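Local coordinates for protein dehydrogenase (Chromobacterium violaceum, PDB 3Q2I) that binds NAD(H) and a UDP-GlcNAc-derived uronic acid and probably oxidises the sugar during biosynthesis of 2,3-diacetamido-2,3-dideoxy-D-mannuronic acid, at residues A[158-163]-A[239-244]; A[187-192]-A[337-342]; A[208-213]-A[227-232]. All coordinates share one frame; numbering follows the deposited sequence. Where two conformers were deposited one is given.

Interaction 1: residues A[158-163]-A[239-244]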
loop_
_atom_site.group_PDB
_atom_site.type_symbol
_atom_site.label_atom_id
_atom_site.label_comp_id
_atom_site.label_asym_id
_atom_site.label_seq_id
_atom_site.Cartn_x
_atom_site.Cartn_y
_atom_site.Cartn_z
ATOM N N MET A 158 4.738 -29.185 6.729
ATOM C CA MET A 158 5.994 -28.477 6.721
ATOM C C MET A 158 6.962 -29.075 5.719
ATOM O O MET A 158 7.148 -30.285 5.632
ATOM C CB MET A 158 6.582 -28.462 8.141
ATOM C CG MET A 158 8.002 -27.893 8.313
ATOM S SD MET A 158 8.220 -26.205 7.662
ATOM C CE MET A 158 6.888 -25.345 8.501
ATOM N N VAL A 159 7.580 -28.212 4.922
ATOM C CA VAL A 159 8.513 -28.600 3.863
ATOM C C VAL A 159 9.757 -27.709 3.940
ATOM O O VAL A 159 9.641 -26.481 4.144
ATOM C CB VAL A 159 7.853 -28.475 2.453
ATOM C CG1 VAL A 159 8.842 -28.917 1.365
ATOM C CG2 VAL A 159 6.613 -29.332 2.348
ATOM N N ASN A 160 10.965 -28.296 3.849
ATOM C CA ASN A 160 12.188 -27.509 3.733
ATOM C C ASN A 160 13.049 -28.044 2.625
ATOM O O ASN A 160 13.305 -29.250 2.589
ATOM C CB ASN A 160 12.949 -27.484 5.068
ATOM C CG ASN A 160 14.272 -26.790 4.976
ATOM O OD1 ASN A 160 15.301 -27.382 5.272
ATOM N ND2 ASN A 160 14.276 -25.518 4.604
ATOM N N VAL A 161 13.423 -27.197 1.686
ATOM C CA VAL A 161 14.374 -27.565 0.620
ATOM C C VAL A 161 15.666 -26.747 0.813
ATOM O O VAL A 161 15.616 -25.514 0.912
ATOM C CB VAL A 161 13.780 -27.278 -0.757
ATOM C CG1 VAL A 161 14.790 -27.528 -1.885
ATOM C CG2 VAL A 161 12.542 -28.133 -0.963
ATOM N N ASN A 162 16.849 -27.365 0.760
ATOM C CA ASN A 162 18.121 -26.654 0.852
ATOM C C ASN A 162 18.963 -27.022 -0.339
ATOM O O ASN A 162 19.068 -28.196 -0.699
ATOM C CB ASN A 162 18.950 -27.033 2.081
ATOM C CG ASN A 162 18.280 -26.624 3.374
ATOM O OD1 ASN A 162 17.650 -25.579 3.469
ATOM N ND2 ASN A 162 18.522 -27.402 4.419
ATOM N N VAL A 163 19.520 -26.033 -0.988
ATOM C CA VAL A 163 20.524 -26.249 -2.066
ATOM C C VAL A 163 21.707 -25.393 -1.673
ATOM O O VAL A 163 21.729 -24.174 -1.921
ATOM C CB VAL A 163 19.987 -25.897 -3.451
ATOM C CG1 VAL A 163 21.085 -26.199 -4.539
ATOM C CG2 VAL A 163 18.728 -26.779 -3.723
ATOM N N SER A 239 9.989 -23.584 3.459
ATOM C CA SER A 239 10.994 -22.662 2.920
ATOM C C SER A 239 11.932 -23.389 1.968
ATOM O O SER A 239 12.128 -24.609 2.092
ATOM C CB SER A 239 11.839 -22.102 4.070
ATOM O OG SER A 239 12.481 -23.119 4.816
ATOM N N MET A 240 12.486 -22.648 1.022
ATOM C CA MET A 240 13.601 -23.121 0.216
ATOM C C MET A 240 14.756 -22.146 0.326
ATOM O O MET A 240 14.558 -20.929 0.212
ATOM C CB MET A 240 13.161 -23.198 -1.253
ATOM C CG MET A 240 14.328 -23.752 -2.053
ATOM S SD MET A 240 13.786 -24.126 -3.746
ATOM C CE MET A 240 15.357 -24.360 -4.529
ATOM N N ASN A 241 15.940 -22.686 0.639
ATOM C CA ASN A 241 17.128 -21.862 0.906
ATOM C C ASN A 241 18.173 -22.273 -0.106
ATOM O O ASN A 241 18.371 -23.494 -0.335
ATOM C CB ASN A 241 17.705 -22.234 2.271
ATOM C CG ASN A 241 16.723 -22.029 3.370
ATOM O OD1 ASN A 241 16.185 -20.936 3.533
ATOM N ND2 ASN A 241 16.434 -23.084 4.120
ATOM N N VAL A 242 18.783 -21.314 -0.790
ATOM C CA VAL A 242 19.790 -21.649 -1.783
ATOM C C VAL A 242 21.010 -20.738 -1.646
ATOM O O VAL A 242 20.865 -19.520 -1.456
ATOM C CB VAL A 242 19.170 -21.613 -3.186
ATOM C CG1 VAL A 242 17.971 -22.555 -3.238
ATOM C CG2 VAL A 242 18.670 -20.206 -3.568
ATOM N N THR A 243 22.230 -21.279 -1.792
ATOM C CA THR A 243 23.348 -20.383 -2.050
ATOM C C THR A 243 24.330 -21.102 -2.943
ATOM O O THR A 243 24.372 -22.331 -2.886
ATOM C CB THR A 243 24.089 -19.894 -0.786
ATOM O OG1 THR A 243 25.106 -18.936 -1.146
ATOM C CG2 THR A 243 24.592 -21.095 0.047
ATOM N N MET A 244 25.011 -20.345 -3.793
ATOM C CA MET A 244 26.134 -20.867 -4.619
ATOM C C MET A 244 27.463 -20.493 -3.964
ATOM O O MET A 244 28.524 -20.589 -4.606
ATOM C CB MET A 244 26.044 -20.337 -6.056
ATOM C CG MET A 244 24.836 -20.825 -6.825
ATOM S SD MET A 244 24.640 -22.619 -6.884
ATOM C CE MET A 244 23.071 -22.907 -6.074
#

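Interaction 2: residues A[187-192]-A[337-342]. With HP7 ((2S,3S,4R,5R,6R)-5-acetamido-6-[[[(2R,3S,4R,5R)-5-(2,4-dioxopyrimidin-1-yl)-3,4-dihydroxy-oxolan-2-yl]methoxy-hydroxy-phosphoryl]oxy-hydroxy-phosphoryl]oxy-3,4-dihydroxy-oxane-2-carboxylic acid), chain C.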
loop_
_atom_site.group_PDB
_atom_site.type_symbol
_atom_site.label_atom_id
_atom_site.label_comp_id
_atom_site.label_asym_id
_atom_site.label_seq_id
_atom_site.Cartn_x
_atom_site.Cartn_y
_atom_site.Cartn_z
ATOM N N ALA A 187 20.653 -18.143 -8.762
ATOM C CA ALA A 187 20.655 -19.374 -7.978
ATOM C C ALA A 187 19.335 -20.147 -8.035
ATOM O O ALA A 187 19.314 -21.392 -8.046
ATOM C CB ALA A 187 21.097 -19.106 -6.554
ATOM N N PHE A 188 18.203 -19.432 -8.040
ATOM C CA PHE A 188 16.917 -20.124 -8.134
ATOM C C PHE A 188 16.556 -20.581 -9.547
ATOM O O PHE A 188 16.182 -21.753 -9.721
ATOM C CB PHE A 188 15.790 -19.252 -7.562
ATOM C CG PHE A 188 15.690 -19.240 -6.059
ATOM C CD1 PHE A 188 15.142 -20.293 -5.351
ATOM C CD2 PHE A 188 15.901 -18.043 -5.378
ATOM C CE1 PHE A 188 14.967 -20.250 -3.958
ATOM C CE2 PHE A 188 15.619 -17.935 -3.987
ATOM C CZ PHE A 188 15.255 -19.081 -3.279
ATOM N N MET A 189 16.674 -19.701 -10.538
ATOM C CA MET A 189 16.180 -20.001 -11.899
ATOM C C MET A 189 17.135 -20.912 -12.683
ATOM O O MET A 189 16.635 -21.730 -13.478
ATOM C CB MET A 189 15.995 -18.691 -12.647
ATOM C CG MET A 189 15.632 -18.815 -14.146
ATOM S SD MET A 189 15.149 -17.251 -14.878
ATOM C CE MET A 189 13.492 -17.057 -14.227
ATOM N N ASN A 190 18.422 -20.748 -12.434
ATOM C CA ASN A 190 19.405 -21.654 -13.069
ATOM C C ASN A 190 19.735 -22.793 -12.102
ATOM O O ASN A 190 19.141 -23.869 -12.192
ATOM C CB ASN A 190 20.677 -20.923 -13.502
ATOM C CG ASN A 190 21.686 -21.909 -14.112
ATOM O OD1 ASN A 190 21.666 -23.070 -13.749
ATOM N ND2 ASN A 190 22.458 -21.489 -15.095
ATOM N N GLN A 191 20.578 -22.545 -11.107
ATOM C CA GLN A 191 21.261 -23.686 -10.464
ATOM C C GLN A 191 20.351 -24.635 -9.722
ATOM O O GLN A 191 20.412 -25.869 -9.874
ATOM C CB GLN A 191 22.449 -23.226 -9.606
ATOM C CG GLN A 191 23.590 -22.644 -10.448
ATOM C CD GLN A 191 23.383 -21.173 -10.774
ATOM O OE1 GLN A 191 22.735 -20.413 -10.032
ATOM N NE2 GLN A 191 23.915 -20.750 -11.894
ATOM N N ALA A 192 19.420 -24.067 -8.959
ATOM C CA ALA A 192 18.513 -24.881 -8.176
ATOM C C ALA A 192 17.147 -25.150 -8.827
ATOM O O ALA A 192 16.195 -25.514 -8.128
ATOM C CB ALA A 192 18.344 -24.217 -6.789
ATOM N N ALA A 337 7.245 -15.597 -9.514
ATOM C CA ALA A 337 6.652 -15.010 -8.295
ATOM C C ALA A 337 7.732 -14.759 -7.231
ATOM O O ALA A 337 7.700 -13.693 -6.569
ATOM C CB ALA A 337 5.626 -15.968 -7.710
ATOM N N MET A 338 8.700 -15.674 -7.099
ATOM C CA MET A 338 9.808 -15.504 -6.136
ATOM C C MET A 338 10.623 -14.263 -6.555
ATOM O O MET A 338 10.986 -13.450 -5.687
ATOM C CB MET A 338 10.765 -16.725 -6.110
ATOM C CG MET A 338 10.063 -18.004 -5.715
ATOM S SD MET A 338 11.302 -19.340 -5.843
ATOM C CE MET A 338 10.372 -20.679 -5.129
ATOM N N TYR A 339 10.919 -14.114 -7.848
ATOM C CA TYR A 339 11.679 -12.937 -8.319
ATOM C C TYR A 339 10.960 -11.611 -8.127
ATOM O O TYR A 339 11.587 -10.655 -7.681
ATOM C CB TYR A 339 12.218 -13.156 -9.747
ATOM C CG TYR A 339 13.410 -14.086 -9.870
ATOM C CD1 TYR A 339 14.027 -14.645 -8.752
ATOM C CD2 TYR A 339 13.906 -14.390 -11.138
ATOM C CE1 TYR A 339 15.160 -15.495 -8.893
ATOM C CE2 TYR A 339 15.052 -15.183 -11.283
ATOM C CZ TYR A 339 15.672 -15.709 -10.156
ATOM O OH TYR A 339 16.820 -16.524 -10.274
ATOM N N LEU A 340 9.661 -11.591 -8.405
ATOM C CA LEU A 340 8.877 -10.373 -8.137
ATOM C C LEU A 340 8.854 -10.101 -6.624
ATOM O O LEU A 340 8.960 -8.958 -6.200
ATOM C CB LEU A 340 7.454 -10.563 -8.647
ATOM C CG LEU A 340 7.340 -10.569 -10.172
ATOM C CD1 LEU A 340 5.959 -11.117 -10.539
ATOM C CD2 LEU A 340 7.593 -9.150 -10.699
ATOM N N SER A 341 8.675 -11.142 -5.825
ATOM C CA SER A 341 8.567 -10.935 -4.367
ATOM C C SER A 341 9.898 -10.404 -3.819
ATOM O O SER A 341 9.908 -9.473 -2.994
ATOM C CB SER A 341 8.276 -12.306 -3.737
ATOM O OG SER A 341 8.300 -12.130 -2.295
ATOM N N ALA A 342 11.026 -10.982 -4.236
ATOM C CA ALA A 342 12.331 -10.520 -3.773
ATOM C C ALA A 342 12.616 -9.102 -4.242
ATOM O O ALA A 342 13.221 -8.311 -3.517
ATOM C CB ALA A 342 13.434 -11.438 -4.305
HETATM N N1 HP7 C . 31.138 -26.561 -9.133
HETATM C C2 HP7 C . 32.005 -26.140 -8.213
HETATM O O2 HP7 C . 32.771 -25.179 -8.482
HETATM N N3 HP7 C . 32.105 -26.740 -7.023
HETATM C C4 HP7 C . 31.315 -27.781 -6.723
HETATM O O4 HP7 C . 31.494 -28.342 -5.616
HETATM C C5 HP7 C . 30.385 -28.242 -7.659
HETATM C C6 HP7 C . 30.326 -27.599 -8.889
HETATM P PA HP7 C . 28.080 -29.655 -11.892
HETATM P PB HP7 C . 25.621 -30.214 -13.147
HETATM O "O'P" HP7 C . 25.240 -24.875 -12.327
HETATM O "O'Q" HP7 C . 24.978 -24.785 -14.511
HETATM C "C1'" HP7 C . 23.864 -28.644 -11.997
HETATM O O1A HP7 C . 27.916 -30.333 -10.541
HETATM O O1B HP7 C . 25.393 -31.269 -12.090
HETATM C C1C HP7 C . 31.043 -25.816 -10.396
HETATM C "C2'" HP7 C . 22.326 -28.614 -11.991
HETATM N "N2'" HP7 C . 21.780 -29.961 -12.167
HETATM O O2A HP7 C . 28.854 -30.289 -13.016
HETATM O O2B HP7 C . 25.924 -30.553 -14.592
HETATM C C2C HP7 C . 31.995 -26.323 -11.470
HETATM O O2C HP7 C . 32.468 -25.140 -12.123
HETATM C "C3'" HP7 C . 21.794 -27.709 -13.094
HETATM O "O3'" HP7 C . 20.395 -27.493 -12.793
HETATM O O3A HP7 C . 26.676 -29.187 -12.513
HETATM O O3B HP7 C . 24.282 -29.282 -13.212
HETATM C C3C HP7 C . 31.073 -27.047 -12.437
HETATM O O3C HP7 C . 31.575 -26.980 -13.771
HETATM C "C4'" HP7 C . 22.510 -26.349 -13.094
HETATM O "O4'" HP7 C . 22.155 -25.545 -14.213
HETATM C C4C HP7 C . 29.748 -26.298 -12.329
HETATM O O4C HP7 C . 29.731 -26.036 -10.919
HETATM C "C5'" HP7 C . 24.014 -26.645 -13.265
HETATM O "O5'" HP7 C . 24.391 -27.316 -12.066
HETATM C C5C HP7 C . 28.595 -27.223 -12.654
HETATM O O5C HP7 C . 28.680 -28.194 -11.618
HETATM C "C6'" HP7 C . 24.797 -25.360 -13.395
HETATM C "C7'" HP7 C . 20.985 -30.622 -11.329
HETATM O "O7'" HP7 C . 20.469 -30.174 -10.296
HETATM C "C8'" HP7 C . 20.689 -32.052 -11.717
#

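Interaction 3: residues A[208-213]-A[227-232]. With NA (sodium ion), chain E.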
loop_
_atom_site.group_PDB
_atom_site.type_symbol
_atom_site.label_atom_id
_atom_site.label_comp_id
_atom_site.label_asym_id
_atom_site.label_seq_id
_atom_site.Cartn_x
_atom_site.Cartn_y
_atom_site.Cartn_z
ATOM N N SER A 208 1.127 -18.738 -2.306
ATOM C CA SER A 208 1.897 -17.473 -2.338
ATOM C C SER A 208 3.330 -17.754 -1.878
ATOM O O SER A 208 3.587 -18.815 -1.249
ATOM C CB SER A 208 1.221 -16.367 -1.517
ATOM O OG SER A 208 1.220 -16.693 -0.114
ATOM N N VAL A 209 4.211 -16.807 -2.189
ATOM C CA VAL A 209 5.581 -16.873 -1.697
ATOM C C VAL A 209 5.988 -15.517 -1.152
ATOM O O VAL A 209 5.463 -14.470 -1.551
ATOM C CB VAL A 209 6.550 -17.282 -2.841
ATOM C CG1 VAL A 209 6.181 -18.665 -3.393
ATOM C CG2 VAL A 209 6.567 -16.224 -3.956
ATOM N N GLN A 210 7.041 -15.545 -0.302
ATOM C CA GLN A 210 7.711 -14.320 0.176
ATOM C C GLN A 210 9.211 -14.583 0.101
ATOM O O GLN A 210 9.677 -15.542 0.720
ATOM C CB GLN A 210 7.388 -14.102 1.664
ATOM C CG GLN A 210 5.918 -13.893 1.876
ATOM C CD GLN A 210 5.473 -14.119 3.331
ATOM O OE1 GLN A 210 4.424 -13.643 3.738
ATOM N NE2 GLN A 210 6.268 -14.859 4.102
ATOM N N ALA A 211 9.969 -13.786 -0.637
ATOM C CA ALA A 211 11.356 -14.137 -0.948
ATOM C C ALA A 211 12.334 -13.008 -0.636
ATOM O O ALA A 211 11.936 -11.835 -0.613
ATOM C CB ALA A 211 11.507 -14.657 -2.375
ATOM N N TYR A 212 13.590 -13.383 -0.321
ATOM C CA TYR A 212 14.705 -12.443 -0.305
ATOM C C TYR A 212 15.772 -13.077 -1.215
ATOM O O TYR A 212 15.970 -14.288 -1.180
ATOM C CB TYR A 212 15.390 -12.294 1.067
ATOM C CG TYR A 212 14.579 -11.635 2.150
ATOM C CD1 TYR A 212 14.558 -10.257 2.251
ATOM C CD2 TYR A 212 13.997 -12.399 3.149
ATOM C CE1 TYR A 212 13.799 -9.653 3.239
ATOM C CE2 TYR A 212 13.278 -11.792 4.181
ATOM C CZ TYR A 212 13.249 -10.426 4.238
ATOM O OH TYR A 212 12.496 -9.787 5.208
ATOM N N THR A 213 16.377 -12.237 -2.044
ATOM C CA THR A 213 17.581 -12.706 -2.733
ATOM C C THR A 213 18.658 -11.634 -2.729
ATOM O O THR A 213 18.401 -10.473 -2.447
ATOM C CB THR A 213 17.267 -13.017 -4.204
ATOM O OG1 THR A 213 16.912 -11.838 -4.903
ATOM C CG2 THR A 213 16.206 -14.088 -4.389
ATOM N N THR A 227 16.362 -16.994 -0.180
ATOM C CA THR A 227 15.501 -17.793 0.651
ATOM C C THR A 227 14.050 -17.434 0.318
ATOM O O THR A 227 13.771 -16.286 -0.037
ATOM C CB THR A 227 15.819 -17.614 2.155
ATOM O OG1 THR A 227 15.064 -18.568 2.901
ATOM C CG2 THR A 227 15.583 -16.165 2.697
ATOM N N VAL A 228 13.199 -18.449 0.298
ATOM C CA VAL A 228 11.791 -18.178 -0.012
ATOM C C VAL A 228 10.925 -18.878 1.010
ATOM O O VAL A 228 11.125 -20.076 1.221
ATOM C CB VAL A 228 11.426 -18.602 -1.428
ATOM C CG1 VAL A 228 11.749 -20.063 -1.710
ATOM C CG2 VAL A 228 9.975 -18.233 -1.731
ATOM N N SER A 229 9.968 -18.147 1.596
ATOM C CA SER A 229 8.891 -18.664 2.453
ATOM C C SER A 229 7.742 -19.041 1.492
ATOM O O SER A 229 7.400 -18.227 0.610
ATOM C CB SER A 229 8.438 -17.463 3.358
ATOM O OG SER A 229 9.493 -17.046 4.169
ATOM N N VAL A 230 7.171 -20.256 1.639
ATOM C CA VAL A 230 6.133 -20.727 0.742
ATOM C C VAL A 230 4.883 -21.148 1.532
ATOM O O VAL A 230 4.971 -21.831 2.591
ATOM C CB VAL A 230 6.647 -21.977 -0.003
ATOM C CG1 VAL A 230 5.576 -22.520 -1.020
ATOM C CG2 VAL A 230 7.938 -21.651 -0.737
ATOM N N LYS A 231 3.703 -20.780 1.002
ATOM C CA LYS A 231 2.419 -21.201 1.537
ATOM C C LYS A 231 1.674 -21.967 0.475
ATOM O O LYS A 231 1.470 -21.422 -0.616
ATOM C CB LYS A 231 1.562 -20.044 2.083
ATOM C CG LYS A 231 0.176 -20.558 2.537
ATOM C CD LYS A 231 -0.680 -19.410 3.015
ATOM C CE LYS A 231 -2.093 -19.934 3.313
ATOM N NZ LYS A 231 -3.058 -18.829 3.546
ATOM N N TRP A 232 1.286 -23.218 0.753
ATOM C CA TRP A 232 0.514 -24.027 -0.200
ATOM C C TRP A 232 -0.972 -23.813 0.030
ATOM O O TRP A 232 -1.413 -23.426 1.133
ATOM C CB TRP A 232 0.918 -25.522 -0.021
ATOM C CG TRP A 232 2.136 -25.892 -0.768
ATOM C CD1 TRP A 232 2.182 -26.399 -2.042
ATOM C CD2 TRP A 232 3.508 -25.836 -0.322
ATOM N NE1 TRP A 232 3.472 -26.623 -2.416
ATOM C CE2 TRP A 232 4.316 -26.278 -1.397
ATOM C CE3 TRP A 232 4.135 -25.445 0.864
ATOM C CZ2 TRP A 232 5.691 -26.383 -1.304
ATOM C CZ3 TRP A 232 5.492 -25.553 0.952
ATOM C CH2 TRP A 232 6.271 -25.996 -0.131
HETATM NA NA NA E . 17.087 -9.409 -4.187
HETATM O O HOH W 1 15.297 -9.433 -1.930
HETATM O O HOH W 2 17.185 -7.548 -3.471
HETATM O O HOH W 3 15.907 -8.830 -6.333
HETATM O O HOH W 4 18.744 -9.699 -5.832
#

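Interaction 1: residues A[158-163]-A[239-244]
The parallel strand pair at the centre of the mixed C-terminal sheet is formed where strand 156-164 runs beside strand 237-243, pairing Asn160 with Ser239, Val161 with Met240, Asn162 with Asn241 and Val163 with Val242. The short strand axes are nearly parallel. Backbone bonds pass back and forth in the parallel pattern: Val161 N donates to Ser239 O at 2.9 Å, Asn241 N to Val161 O, Val163 N to Asn241 O, and Thr243 N to Val163 O. Between them, the CA of Met240 and of Val242 bring weak CA-H...O contacts to the same valine carbonyls.

The two faces differ sharply. On the polar one, the amides of Asn162 and Asn241 run alongside each other, their planes 28° apart. Asn241 ND2 gives an almost straight bond (174°) to Asn162 OD1 at 2.9 Å, and this acceptor lies in the donor's amide plane. Both asparagines carry CG beside their own backbone N (chi1 near -60° in both), which sets the amides next to each other. The outer ends are held too: Asn162 ND2 by Glu252, and Asn241 OD1 by Thr227. A further bond from Asn241 OD1 to Ser239 of the second subunit is less certain, since that serine is modelled in two conformers, but the buried polar layer does meet the second subunit here.

The other face is apolar. The extended Met240 chain crosses Val161, its CG 3.8 Å from Val161 CB, and brings CE within 4.2 Å of Val163 CG2. The bent Met244 puts CE 4.1 Å from Val163 CG1. Tyr195 of helix 193-203 and Phe188 pack on this face. A sheet with helices on one side and a second subunit on the other is the arrangement of the C-terminal alpha/beta domain of this oxidoreductase family.

Interaction 2: residues A[187-192]-A[337-342]
Tyr339 reaches from helix 325-344 to the short helical turn 187-191, where its OH accepts a hydrogen bond from Met189 N at 3.2 Å, distinctly bent at the hydrogen. The same hydroxyl is hydrogen-bonded to Glu223 and to Gly186 N, so several partners fix the end of this buried ring. Phe188 CB lies 4.0 Å from Tyr339 CE1. Met189 approaches the CD2-CE2 side of the ring obliquely: its chain leaves with CG anti to the backbone N (chi1 173°), runs extended, then bends at chi3 (-76°), which brings CE to 3.8 Å from Tyr339 CE2 while the sulfur also sits obliquely to the ring.

A second Met-aromatic contact has a different geometry. Met338, extended beyond CG, crosses Phe188 at about a right angle and sets SD over one ring face, 4.3 Å from the centroid and 20° off the normal, displaced toward the rim. Thr213 also packs on Phe188.

The next residues of the turn face the ligand. Asn190 OD1 accepts a 2.6 Å bond from O4' of the bound UDP-sugar, with Asp184 holding ND2, and Gln191 O receives a weak bond from O3'. A helical turn whose Phe188 and Met189 are held by Met338 and Tyr339 of the long helix, with the Asn190 side chain and the Gln191 carbonyl turned to the sugar, thus forms one wall of the UDP-sugar pocket.

Interaction 3: residues A[208-213]-A[227-232]
Val209 and Ala211 of strand 206-214 meet Val228 of strand 225-232 in an antiparallel beta hairpin, whose short strand axes lie 172° apart. The backbone hydrogen bonds come in three reciprocal couples. Ser208 and Lys231 form the longest, with Ser208 N to Lys231 O at 3.2 Å; Gln210 and Ser229 are tighter, with Ser229 N 2.8 Å from Gln210 O; Tyr212 and Thr227 close the ladder. Val209 with Val230 and Ala211 with Val228 are the non-hydrogen-bonded pairs between them.

Apolar contacts gather on the face of those valines. Val228 CG2, placed anti to the backbone N, wedges between its neighbours across the hairpin, 3.7 Å from Val209 CB and 3.9 Å from Ala211 CB. Helix 325-344 packs on this side, with Ala337 on Val209 and Met338 on Val228.

The opposite face carries mixed side chains. Tyr212 and Thr227 leave the sheet in the same direction, and Thr227 CG2 touches the edge of the tyrosine ring at CD2, 4.1 Å away. Gln210 NE2 comes 3.5 Å from Ser229 CB, while its OE1 is bonded to Arg347. This face meets the second subunit: Ser208 OG is hydrogen-bonded to Tyr212 OH of the second subunit, and Tyr212 OH to Ser208 OG of that subunit. Lys231 NZ forms a salt bridge with Glu207.

Metal coordination marks the end of strand segment 208-213. Thr213 chelates a sodium ion through its carbonyl O (2.4 Å) and OG1 (2.5 Å), and four waters bring the ligands to six. One of these waters also accepts a bond from Thr213 N. The whole is a regular antiparallel hairpin within the mixed sheet of the C-terminal domain, with sodium bound at its Thr213 end.

How the interactions relate
From the N terminus, strand segment 158-163 comes first, and interaction 1 closes a loop when 239-244 joins it. Within that loop lie 187-192 and the whole hairpin of interaction 3, whose two strands pair across a short connection. Interaction 2 closes only near the C terminus, at 337-342, so it crosses interaction 1 and encloses interaction 3. Strands 225-232 and 237-243 are sheet neighbours, and Met240 O with Val228 N joins interactions 1 and 3. Ser341 OG to Ala211 N ties the late helix to the hairpin, while Met240 CE on Ala192 CB sets the ligand-binding segment 187-192 against the sheet.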